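Local atomic coordinates of possible protein of nuclear scaffold (PDB entry 3KAE), a protein that is the Cdc27 subunit of the anaphase-promoting complex, here its N-terminal tetratricopeptide-repeat domain, which dimerises and probably binds other proteins. Residues C[59-62]-C[63-66]; C[146-149]-C[150-154]. All blocks are in the same frame, centred on the assembly; numbering follows the deposited sequence.

In the fold
Both contacts are local and both lie at the N-terminal end of a helix, contact 1 where the loop after helix 49-57 enters helix 62-74, contact 2 at the start of helix 147-155. Their centres are about 26 Å apart and they share no helix. Each mixes buried and partly exposed residues, so neither is pure core. Contact 1 solves the helix start with side chains, T61 and S64 exchanging bonds with backbone N-H groups. In contact 2 the N-cap position is held by L146, which packs on helix 113-126, while S148 and E151 bond to other helices and N152 to the local backbone. Both reach the second subunit, contact 1 through Y66, contact 2 through L146 and F147.

Contact 1. Residues C[59-62]-C[63-66]; sequences LNTC and TSKY
T61 and S64 face each other across the first turn of helix 62-74 as a capping box, each side-chain oxygen accepting from the backbone N-H of the other residue. T61 is the N-cap: its OG1 takes the N-H of S64 at 3.2 Å from S64 N. In return T61 N donates to S64 OG over 3.1 Å, a fairly straight bond with an angle of 162° at the hydrogen. Threonine suits the N-cap because its short side chain can turn a hydroxyl back on the helix; here chi1 of 70° sets OG1 between the backbone N and the carbonyl carbon, pointing at the first turn, while CG2 is swung away from the carbonyl. Serine is equally apt three residues on, being small enough to fold its oxygen back to the loop. Its CB meanwhile lies against the CB of L59 at 3.7 Å, a small apolar contact beside the polar box, and helix 36-45 touches both residues, L59 through R36 and S64 through M37.

The same turn starts the helical backbone bonding, K65 N to T61 O and Y66 N to C62 O, each over 2.9 Å. The ring of Y66 leads away from the loop to the second subunit, where its hydroxyl bonds to the backbone O of Y15 of that subunit and the two rings meet edge to face. T63, next to C62, sends OG1 to the backbone N of V108. K65 instead runs back alongside the loop, its chain bent at chi2 (-58°) and extended beyond. That bend carries NZ to a water, 2.7 Å from NZ, which in turn donates to the backbone O of L59 at 2.8 Å.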
loop_
_atom_site.group_PDB
_atom_site.type_symbol
_atom_site.label_atom_id
_atom_site.label_comp_id
_atom_site.label_asym_id
_atom_site.label_seq_id
_atom_site.Cartn_x
_atom_site.Cartn_y
_atom_site.Cartn_z
ATOM N N LEU C 59 -1.835 -17.347 -12.474
ATOM C CA LEU C 59 -3.130 -16.780 -12.832
ATOM C C LEU C 59 -3.100 -16.116 -14.213
ATOM O O LEU C 59 -2.033 -15.948 -14.808
ATOM C CB LEU C 59 -3.567 -15.755 -11.776
ATOM C CG LEU C 59 -3.590 -16.194 -10.320
ATOM C CD1 LEU C 59 -3.912 -15.019 -9.390
ATOM C CD2 LEU C 59 -4.609 -17.319 -10.144
ATOM N N ASN C 60 -4.279 -15.746 -14.712
ATOM C CA ASN C 60 -4.408 -14.994 -15.955
ATOM C C ASN C 60 -5.730 -14.229 -16.045
ATOM O O ASN C 60 -6.619 -14.591 -16.815
ATOM C CB ASN C 60 -4.257 -15.910 -17.172
ATOM C CG ASN C 60 -4.134 -15.135 -18.474
ATOM O OD1 ASN C 60 -5.056 -15.112 -19.293
ATOM N ND2 ASN C 60 -2.995 -14.486 -18.665
ATOM N N THR C 61 -5.866 -13.173 -15.253
ATOM C CA THR C 61 -7.023 -12.306 -15.379
ATOM C C THR C 61 -6.578 -10.849 -15.564
ATOM O O THR C 61 -5.394 -10.528 -15.469
ATOM C CB THR C 61 -7.968 -12.411 -14.157
ATOM O OG1 THR C 61 -7.346 -11.823 -13.007
ATOM C CG2 THR C 61 -8.357 -13.877 -13.860
ATOM N N CYS C 62 -7.530 -9.968 -15.827
ATOM C CA CYS C 62 -7.200 -8.558 -15.935
ATOM C C CYS C 62 -6.508 -8.064 -14.661
ATOM O O CYS C 62 -5.516 -7.315 -14.742
ATOM C CB CYS C 62 -8.445 -7.717 -16.240
ATOM S SG CYS C 62 -9.894 -8.109 -15.231
ATOM N N THR C 63 -7.017 -8.489 -13.497
ATOM C CA THR C 63 -6.467 -8.039 -12.215
ATOM C C THR C 63 -5.085 -8.625 -11.990
ATOM O O THR C 63 -4.201 -7.967 -11.462
ATOM C CB THR C 63 -7.359 -8.407 -11.005
ATOM O OG1 THR C 63 -8.699 -7.957 -11.212
ATOM C CG2 THR C 63 -6.833 -7.758 -9.746
ATOM N N SER C 64 -4.885 -9.852 -12.438
ATOM C CA SER C 64 -3.615 -10.525 -12.185
ATOM C C SER C 64 -2.546 -9.934 -13.076
ATOM O O SER C 64 -1.442 -9.652 -12.625
ATOM C CB SER C 64 -3.727 -12.060 -12.376
ATOM O OG SER C 64 -3.312 -12.489 -13.669
ATOM N N LYS C 65 -2.884 -9.749 -14.350
ATOM C CA LYS C 65 -1.954 -9.171 -15.321
ATOM C C LYS C 65 -1.627 -7.726 -14.963
ATOM O O LYS C 65 -0.504 -7.270 -15.139
ATOM C CB LYS C 65 -2.515 -9.272 -16.734
ATOM C CG LYS C 65 -2.436 -10.671 -17.305
ATOM C CD LYS C 65 -0.999 -11.158 -17.327
ATOM C CE LYS C 65 -0.904 -12.552 -17.925
ATOM N NZ LYS C 65 0.486 -13.093 -17.921
ATOM N N TYR C 66 -2.608 -7.022 -14.421
ATOM C CA TYR C 66 -2.360 -5.665 -13.940
ATOM C C TYR C 66 -1.335 -5.630 -12.791
ATOM O O TYR C 66 -0.326 -4.924 -12.874
ATOM C CB TYR C 66 -3.670 -4.964 -13.564
ATOM C CG TYR C 66 -3.472 -3.515 -13.214
ATOM C CD1 TYR C 66 -3.162 -2.576 -14.189
ATOM C CD2 TYR C 66 -3.568 -3.087 -11.901
ATOM C CE1 TYR C 66 -2.950 -1.264 -13.860
ATOM C CE2 TYR C 66 -3.379 -1.777 -11.568
ATOM C CZ TYR C 66 -3.065 -0.871 -12.552
ATOM O OH TYR C 66 -2.878 0.427 -12.200
HETATM O O HOH W 1 -0.317 -15.456 -16.977
#

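Contact 2. Residues C[146-149]-C[150-154]; sequences LFSP and VENLL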
loop_
_atom_site.group_PDB
_atom_site.type_symbol
_atom_site.label_atom_id
_atom_site.label_comp_id
_atom_site.label_asym_id
_atom_site.label_seq_id
_atom_site.Cartn_x
_atom_site.Cartn_y
_atom_site.Cartn_z
ATOM N N LEU C 146 -5.826 11.665 -15.138
ATOM C CA LEU C 146 -4.904 10.993 -14.246
ATOM C C LEU C 146 -3.639 11.833 -14.199
ATOM O O LEU C 146 -3.334 12.563 -15.147
ATOM C CB LEU C 146 -4.583 9.563 -14.712
ATOM C CG LEU C 146 -5.758 8.570 -14.800
ATOM C CD1 LEU C 146 -5.288 7.261 -15.327
ATOM C CD2 LEU C 146 -6.478 8.373 -13.469
ATOM N N PHE C 147 -2.913 11.724 -13.093
ATOM C CA PHE C 147 -1.773 12.573 -12.801
ATOM C C PHE C 147 -0.607 12.422 -13.754
ATOM O O PHE C 147 -0.020 13.423 -14.175
ATOM C CB PHE C 147 -1.292 12.346 -11.371
ATOM C CG PHE C 147 -0.054 13.125 -11.010
ATOM C CD1 PHE C 147 1.211 12.551 -11.138
ATOM C CD2 PHE C 147 -0.156 14.424 -10.522
ATOM C CE1 PHE C 147 2.351 13.268 -10.794
ATOM C CE2 PHE C 147 0.976 15.145 -10.165
ATOM C CZ PHE C 147 2.230 14.570 -10.307
ATOM N N SER C 148 -0.243 11.188 -14.081
ATOM C CA SER C 148 0.931 11.000 -14.926
ATOM C C SER C 148 0.768 11.453 -16.392
ATOM O O SER C 148 1.683 12.050 -16.943
ATOM C CB SER C 148 1.455 9.566 -14.861
ATOM O OG SER C 148 2.840 9.556 -15.171
ATOM N N PRO C 149 -0.363 11.111 -17.034
ATOM C CA PRO C 149 -0.602 11.618 -18.391
ATOM C C PRO C 149 -0.674 13.165 -18.401
ATOM O O PRO C 149 -0.018 13.817 -19.226
ATOM C CB PRO C 149 -1.952 10.983 -18.773
ATOM C CG PRO C 149 -2.047 9.769 -17.923
ATOM C CD PRO C 149 -1.382 10.126 -16.622
ATOM N N VAL C 150 -1.435 13.735 -17.471
ATOM C CA VAL C 150 -1.554 15.180 -17.361
ATOM C C VAL C 150 -0.198 15.874 -17.178
ATOM O O VAL C 150 0.141 16.785 -17.944
ATOM C CB VAL C 150 -2.530 15.597 -16.240
ATOM C CG1 VAL C 150 -2.450 17.102 -15.990
ATOM C CG2 VAL C 150 -3.946 15.199 -16.613
ATOM N N GLU C 151 0.587 15.444 -16.189
ATOM C CA GLU C 151 1.864 16.118 -15.923
ATOM C C GLU C 151 2.885 15.980 -17.057
ATOM O O GLU C 151 3.682 16.894 -17.300
ATOM C CB GLU C 151 2.459 15.701 -14.573
ATOM C CG GLU C 151 1.631 16.199 -13.384
ATOM C CD GLU C 151 1.621 17.740 -13.279
ATOM O OE1 GLU C 151 2.671 18.345 -12.963
ATOM O OE2 GLU C 151 0.562 18.354 -13.505
ATOM N N ASN C 152 2.846 14.837 -17.743
ATOM C CA ASN C 152 3.752 14.555 -18.847
ATOM C C ASN C 152 3.345 15.270 -20.125
ATOM O O ASN C 152 4.200 15.667 -20.919
ATOM C CB ASN C 152 3.854 13.045 -19.120
ATOM C CG ASN C 152 4.809 12.359 -18.185
ATOM O OD1 ASN C 152 6.016 12.370 -18.403
ATOM N ND2 ASN C 152 4.275 11.780 -17.114
ATOM N N LEU C 153 2.037 15.390 -20.330
ATOM C CA LEU C 153 1.520 16.096 -21.483
ATOM C C LEU C 153 1.722 17.604 -21.324
ATOM O O LEU C 153 2.101 18.296 -22.281
ATOM C CB LEU C 153 0.056 15.736 -21.725
ATOM C CG LEU C 153 -0.118 14.316 -22.274
ATOM C CD1 LEU C 153 -1.593 14.002 -22.522
ATOM C CD2 LEU C 153 0.698 14.127 -23.549
ATOM N N LEU C 154 1.502 18.113 -20.116
ATOM C CA LEU C 154 1.804 19.509 -19.854
ATOM C C LEU C 154 3.290 19.779 -20.077
ATOM O O LEU C 154 3.683 20.720 -20.773
ATOM C CB LEU C 154 1.388 19.910 -18.450
ATOM C CG LEU C 154 -0.118 19.973 -18.189
ATOM C CD1 LEU C 154 -0.384 20.398 -16.755
ATOM C CD2 LEU C 154 -0.824 20.902 -19.162
#
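Successive i to i+4 backbone bonds carry the chain from L146 into helix 147-155, running from V150 N to L146 O, E151 N to F147 O, N152 N to S148 O and L153 N to P149 O. Proline fits the first turn because no amide N-H is needed there, and P149 rests its ring on S118 of helix 113-126 and S140 of helix 130-143.

One turn apart, E151 crosses obliquely over one face of the F147 ring, the ring and carboxylate planes 20° apart. The phenyl ring, with CG anti to the backbone N (chi1 176°), leans along the helix so that E151 CG lies over that face, 3.6 Å from the ring centroid and displaced toward the rim, nearest to CE2. This is a CH-pi contact. Glutamate has enough methylene to lie on the ring and still send its carboxylate onward, to Y180 OH through OE2 and to N213 ND2 through OE1; these two bonds should fix the carboxylate.

On another side of the helix, N152 folds back on the preceding turn. Its ND2 donates to S148 O, nearly straight at 170°, with the acceptor in the plane of the amide; the modelled 2.6 Å is shorter than usual and probably somewhat underestimated. S148 O therefore receives two donors, ND2 and the backbone N of N152, from opposite faces of its carbonyl plane. S148 OG is engaged by D122. V150, a small apolar branch, packs on F141 and V181.

F147 N bonds to T20 OG1 of the second subunit, so the opening turn of this helix also belongs to the dimer interface of the all-helical tetratricopeptide-repeat domain.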